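PDB 5M41: nigritoxine from Vibrio nigripulchritudo, which acts as a bacterial toxin against crustaceans and insects and is built on a new fold. Local coordinates for residues A[602-613]-A[622-632]. Residues are numbered along the deposited sequence; the frame is centred on the assembly and turned at random.
Sequences ESNAFLTYIEGK and YGNEMEWLVRK
The indole of Trp628 reaches across to helix 603-614 with the outer rim of its six-membered ring. At its edge, near the ring plane, sit the backbone oxygen of Ala605, 3.5 Å from Trp628 CH2, and Leu629 CD2, while Thr608 CG2 and Tyr609 CB come in obliquely. Trp628 CG stands anti to the backbone N (chi1 -170°), which carries the indole toward the facing helix, and Phe618 meets it edge-to-face. The Tyr609 ring lies obliquely against the indole, planes at 41° and centroids 5.7 Å apart. One face of this phenol carries Lys613 CG from the next turn, and Leu629 CD2 packs 3.8 Å from Tyr609 CE1. In the plane at its edge lies Glu625 OE2, which accepts a 2.7 Å hydrogen bond from Tyr609 OH nearly along its own C-O axis, the carboxylate turned 49° from the ring. Bends at chi2 and chi3 carry Lys613 NZ on to a salt bridge, with weak bonds of 3.3 Å to both Glu625 OE1 and OE2; its stronger partner is Asp687. Hydroxyl and ammonium together would be expected to stabilise the charged form of buried Glu625. Tyr622 slants against Gly612 CA and the Thr608 side chain, CE2 lying 3.7 Å from Thr608 CG2, and its hydroxyl bonds to Asp641. At the other end the Lys632-Glu602 salt bridge is doubtful, Glu602 OE1 being uncertainly placed; a water joins the two, weakly on the lysine side, and Lys632 NZ also bonds to Ser581 O. The nearly antiparallel axes run 11.8 Å apart, a spacing that goes with bulky Trp628 and Tyr609 between them. Helices 688-704 and 719-731 pack on other sides of helix 603-614; the arrangement is an antiparallel helix pair, connected through short helix 618-621, following strand 594-601 of a six-stranded antiparallel sheet.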
loop_
_atom_site.group_PDB
_atom_site.type_symbol
_atom_site.label_atom_id
_atom_site.label_comp_id
_atom_site.label_asym_id
_atom_site.label_seq_id
_atom_site.Cartn_x
_atom_site.Cartn_y
_atom_site.Cartn_z
ATOM N N GLU A 602 8.707 3.229 -34.105
ATOM C CA GLU A 602 8.752 1.787 -34.254
ATOM C C GLU A 602 7.332 1.182 -34.195
ATOM O O GLU A 602 6.858 0.755 -33.136
ATOM C CB GLU A 602 9.674 1.209 -33.181
ATOM C CG GLU A 602 11.128 1.639 -33.334
ATOM C CD GLU A 602 11.872 1.724 -32.002
ATOM O OE1 GLU A 602 11.531 0.977 -31.064
ATOM O OE2 GLU A 602 12.809 2.541 -31.883
ATOM N N SER A 603 6.691 1.135 -35.358
ATOM C CA SER A 603 5.254 0.897 -35.475
ATOM C C SER A 603 4.763 -0.326 -34.727
ATOM O O SER A 603 3.914 -0.208 -33.847
ATOM C CB SER A 603 4.874 0.779 -36.948
ATOM O OG SER A 603 5.184 1.983 -37.613
ATOM N N ASN A 604 5.307 -1.489 -35.069
ATOM C CA ASN A 604 4.806 -2.744 -34.528
ATOM C C ASN A 604 5.199 -2.941 -33.074
ATOM O O ASN A 604 4.429 -3.535 -32.302
ATOM C CB ASN A 604 5.215 -3.945 -35.403
ATOM C CG ASN A 604 4.456 -3.988 -36.730
ATOM O OD1 ASN A 604 3.259 -3.713 -36.790
ATOM N ND2 ASN A 604 5.154 -4.337 -37.797
ATOM N N ALA A 605 6.365 -2.419 -32.689
ATOM C CA ALA A 605 6.797 -2.551 -31.294
ATOM C C ALA A 605 5.805 -1.747 -30.455
ATOM O O ALA A 605 5.299 -2.250 -29.450
ATOM C CB ALA A 605 8.223 -2.050 -31.086
ATOM N N PHE A 606 5.531 -0.518 -30.912
ATOM C CA PHE A 606 4.606 0.389 -30.242
ATOM C C PHE A 606 3.208 -0.229 -30.234
ATOM O O PHE A 606 2.574 -0.317 -29.186
ATOM C CB PHE A 606 4.593 1.774 -30.928
ATOM C CG PHE A 606 3.697 2.798 -30.241
ATOM C CD1 PHE A 606 4.096 3.426 -29.043
ATOM C CD2 PHE A 606 2.456 3.139 -30.784
ATOM C CE1 PHE A 606 3.282 4.368 -28.416
ATOM C CE2 PHE A 606 1.642 4.084 -30.158
ATOM C CZ PHE A 606 2.049 4.701 -28.981
ATOM N N LEU A 607 2.761 -0.695 -31.403
ATOM C CA LEU A 607 1.435 -1.320 -31.536
ATOM C C LEU A 607 1.270 -2.475 -30.543
ATOM O O LEU A 607 0.262 -2.538 -29.820
ATOM C CB LEU A 607 1.158 -1.804 -32.983
ATOM C CG LEU A 607 -0.140 -2.587 -33.237
ATOM C CD1 LEU A 607 -1.377 -1.783 -32.813
ATOM C CD2 LEU A 607 -0.260 -3.071 -34.688
ATOM N N THR A 608 2.257 -3.366 -30.505
ATOM C CA THR A 608 2.194 -4.556 -29.659
ATOM C C THR A 608 2.160 -4.140 -28.209
ATOM O O THR A 608 1.316 -4.618 -27.440
ATOM C CB THR A 608 3.368 -5.529 -29.910
ATOM O OG1 THR A 608 3.293 -6.009 -31.259
ATOM C CG2 THR A 608 3.283 -6.738 -28.972
ATOM N N TYR A 609 3.059 -3.239 -27.834
ATOM C CA TYR A 609 3.104 -2.828 -26.430
ATOM C C TYR A 609 1.777 -2.207 -25.996
ATOM O O TYR A 609 1.228 -2.592 -24.971
ATOM C CB TYR A 609 4.304 -1.926 -26.112
ATOM C CG TYR A 609 4.304 -1.443 -24.676
ATOM C CD1 TYR A 609 4.765 -2.262 -23.639
ATOM C CD2 TYR A 609 3.811 -0.180 -24.349
ATOM C CE1 TYR A 609 4.747 -1.829 -22.320
ATOM C CE2 TYR A 609 3.788 0.269 -23.032
ATOM C CZ TYR A 609 4.263 -0.559 -22.022
ATOM O OH TYR A 609 4.244 -0.116 -20.708
ATOM N N ILE A 610 1.253 -1.283 -26.788
ATOM C CA ILE A 610 0.041 -0.570 -26.423
ATOM C C ILE A 610 -1.178 -1.513 -26.366
ATOM O O ILE A 610 -1.967 -1.449 -25.404
ATOM C CB ILE A 610 -0.188 0.658 -27.337
ATOM C CG1 ILE A 610 0.904 1.708 -27.079
ATOM C CG2 ILE A 610 -1.578 1.282 -27.126
ATOM C CD1 ILE A 610 0.914 2.312 -25.676
ATOM N N GLU A 611 -1.314 -2.401 -27.353
ATOM C CA GLU A 611 -2.382 -3.406 -27.331
ATOM C C GLU A 611 -2.284 -4.276 -26.077
ATOM O O GLU A 611 -3.292 -4.611 -25.477
ATOM C CB GLU A 611 -2.384 -4.254 -28.604
ATOM C CG GLU A 611 -2.732 -3.450 -29.853
ATOM C CD GLU A 611 -4.162 -2.927 -29.828
ATOM O OE1 GLU A 611 -5.071 -3.739 -29.621
ATOM O OE2 GLU A 611 -4.386 -1.715 -30.018
ATOM N N GLY A 612 -1.064 -4.592 -25.657
ATOM C CA GLY A 612 -0.856 -5.326 -24.422
ATOM C C GLY A 612 -1.307 -4.526 -23.213
ATOM O O GLY A 612 -2.077 -5.024 -22.379
ATOM N N LYS A 613 -0.821 -3.290 -23.112
ATOM C CA LYS A 613 -1.201 -2.394 -22.022
ATOM C C LYS A 613 -2.696 -2.052 -22.031
ATOM O O LYS A 613 -3.270 -1.818 -20.969
ATOM C CB LYS A 613 -0.378 -1.118 -22.044
ATOM C CG LYS A 613 1.043 -1.298 -21.545
ATOM C CD LYS A 613 1.088 -1.794 -20.104
ATOM C CE LYS A 613 1.150 -0.656 -19.104
ATOM N NZ LYS A 613 1.601 -1.142 -17.771
ATOM N N TYR A 622 0.999 -10.728 -22.643
ATOM C CA TYR A 622 2.340 -11.070 -23.069
ATOM C C TYR A 622 3.098 -11.369 -21.793
ATOM O O TYR A 622 2.504 -11.415 -20.725
ATOM C CB TYR A 622 2.950 -9.928 -23.876
ATOM C CG TYR A 622 2.144 -9.596 -25.112
ATOM C CD1 TYR A 622 1.871 -10.576 -26.070
ATOM C CD2 TYR A 622 1.648 -8.313 -25.327
ATOM C CE1 TYR A 622 1.121 -10.290 -27.203
ATOM C CE2 TYR A 622 0.901 -8.010 -26.460
ATOM C CZ TYR A 622 0.642 -9.002 -27.396
ATOM O OH TYR A 622 -0.095 -8.717 -28.526
ATOM N N GLY A 623 4.392 -11.591 -21.849
ATOM C CA GLY A 623 5.032 -12.030 -20.607
ATOM C C GLY A 623 5.136 -10.990 -19.499
ATOM O O GLY A 623 4.437 -9.973 -19.485
ATOM N N ASN A 624 6.017 -11.284 -18.554
ATOM C CA ASN A 624 6.635 -10.281 -17.721
ATOM C C ASN A 624 6.934 -9.020 -18.555
ATOM O O ASN A 624 7.577 -9.089 -19.616
ATOM C CB ASN A 624 7.912 -10.886 -17.153
ATOM C CG ASN A 624 8.696 -9.924 -16.294
ATOM O OD1 ASN A 624 9.048 -8.833 -16.712
ATOM N ND2 ASN A 624 9.018 -10.362 -15.093
ATOM N N GLU A 625 6.442 -7.877 -18.080
ATOM C CA GLU A 625 6.487 -6.648 -18.851
ATOM C C GLU A 625 7.909 -6.118 -18.933
ATOM O O GLU A 625 8.337 -5.605 -19.965
ATOM C CB GLU A 625 5.530 -5.600 -18.276
ATOM C CG GLU A 625 5.411 -4.346 -19.146
ATOM C CD GLU A 625 4.501 -3.291 -18.533
ATOM O OE1 GLU A 625 3.737 -3.652 -17.626
ATOM O OE2 GLU A 625 4.548 -2.111 -18.948
ATOM N N MET A 626 8.635 -6.252 -17.833
ATOM C CA MET A 626 10.039 -5.888 -17.763
ATOM C C MET A 626 10.875 -6.666 -18.796
ATOM O O MET A 626 11.699 -6.087 -19.527
ATOM C CB MET A 626 10.527 -6.171 -16.341
ATOM C CG MET A 626 11.870 -5.585 -15.989
ATOM S SD MET A 626 12.141 -5.624 -14.201
ATOM C CE MET A 626 10.873 -4.522 -13.664
ATOM N N GLU A 627 10.658 -7.979 -18.847
ATOM C CA GLU A 627 11.336 -8.829 -19.813
ATOM C C GLU A 627 10.918 -8.387 -21.222
ATOM O O GLU A 627 11.762 -8.296 -22.127
ATOM C CB GLU A 627 11.006 -10.311 -19.563
ATOM C CG GLU A 627 11.649 -10.880 -18.299
ATOM C CD GLU A 627 11.344 -12.352 -18.044
ATOM O OE1 GLU A 627 10.415 -12.919 -18.632
ATOM O OE2 GLU A 627 12.036 -12.966 -17.222
ATOM N N TRP A 628 9.628 -8.075 -21.399
ATOM C CA TRP A 628 9.142 -7.696 -22.719
ATOM C C TRP A 628 9.849 -6.466 -23.237
ATOM O O TRP A 628 10.236 -6.415 -24.410
ATOM C CB TRP A 628 7.613 -7.549 -22.748
ATOM C CG TRP A 628 7.054 -7.390 -24.147
ATOM C CD1 TRP A 628 6.434 -8.358 -24.937
ATOM C CD2 TRP A 628 7.068 -6.179 -24.980
ATOM N NE1 TRP A 628 6.066 -7.832 -26.156
ATOM C CE2 TRP A 628 6.432 -6.541 -26.248
ATOM C CE3 TRP A 628 7.537 -4.878 -24.805
ATOM C CZ2 TRP A 628 6.267 -5.621 -27.279
ATOM C CZ3 TRP A 628 7.370 -3.960 -25.851
ATOM C CH2 TRP A 628 6.754 -4.327 -27.053
ATOM N N LEU A 629 10.033 -5.469 -22.372
ATOM C CA LEU A 629 10.622 -4.181 -22.770
ATOM C C LEU A 629 12.127 -4.259 -23.057
ATOM O O LEU A 629 12.625 -3.632 -23.998
ATOM C CB LEU A 629 10.340 -3.107 -21.704
ATOM C CG LEU A 629 8.865 -2.670 -21.634
ATOM C CD1 LEU A 629 8.543 -1.928 -20.333
ATOM C CD2 LEU A 629 8.501 -1.842 -22.867
ATOM N N VAL A 630 12.841 -5.022 -22.240
ATOM C CA VAL A 630 14.250 -5.264 -22.467
ATOM C C VAL A 630 14.389 -6.003 -23.798
ATOM O O VAL A 630 15.217 -5.633 -24.616
ATOM C CB VAL A 630 14.890 -6.057 -21.295
ATOM C CG1 VAL A 630 16.274 -6.589 -21.671
ATOM C CG2 VAL A 630 14.983 -5.168 -20.055
ATOM N N ARG A 631 13.550 -7.016 -24.027
ATOM C CA ARG A 631 13.642 -7.820 -25.250
ATOM C C ARG A 631 13.287 -7.021 -26.510
ATOM O O ARG A 631 13.753 -7.342 -27.602
ATOM C CB ARG A 631 12.784 -9.077 -25.121
ATOM C CG ARG A 631 12.853 -10.040 -26.297
ATOM C CD ARG A 631 12.061 -11.310 -26.019
ATOM N NE ARG A 631 10.686 -11.023 -25.608
ATOM C CZ ARG A 631 10.165 -11.371 -24.431
ATOM N NH1 ARG A 631 10.892 -12.037 -23.547
ATOM N NH2 ARG A 631 8.911 -11.064 -24.140
ATOM N N LYS A 632 12.485 -5.963 -26.357
ATOM C CA LYS A 632 12.060 -5.129 -27.487
ATOM C C LYS A 632 13.272 -4.575 -28.242
ATOM O O LYS A 632 13.263 -4.535 -29.471
ATOM C CB LYS A 632 11.088 -4.017 -27.014
ATOM C CG LYS A 632 10.795 -2.858 -27.971
ATOM C CD LYS A 632 11.685 -1.656 -27.658
ATOM C CE LYS A 632 11.567 -0.580 -28.722
ATOM N NZ LYS A 632 12.707 0.394 -28.718
HETATM O O HOH W 1 14.907 2.099 -30.219
#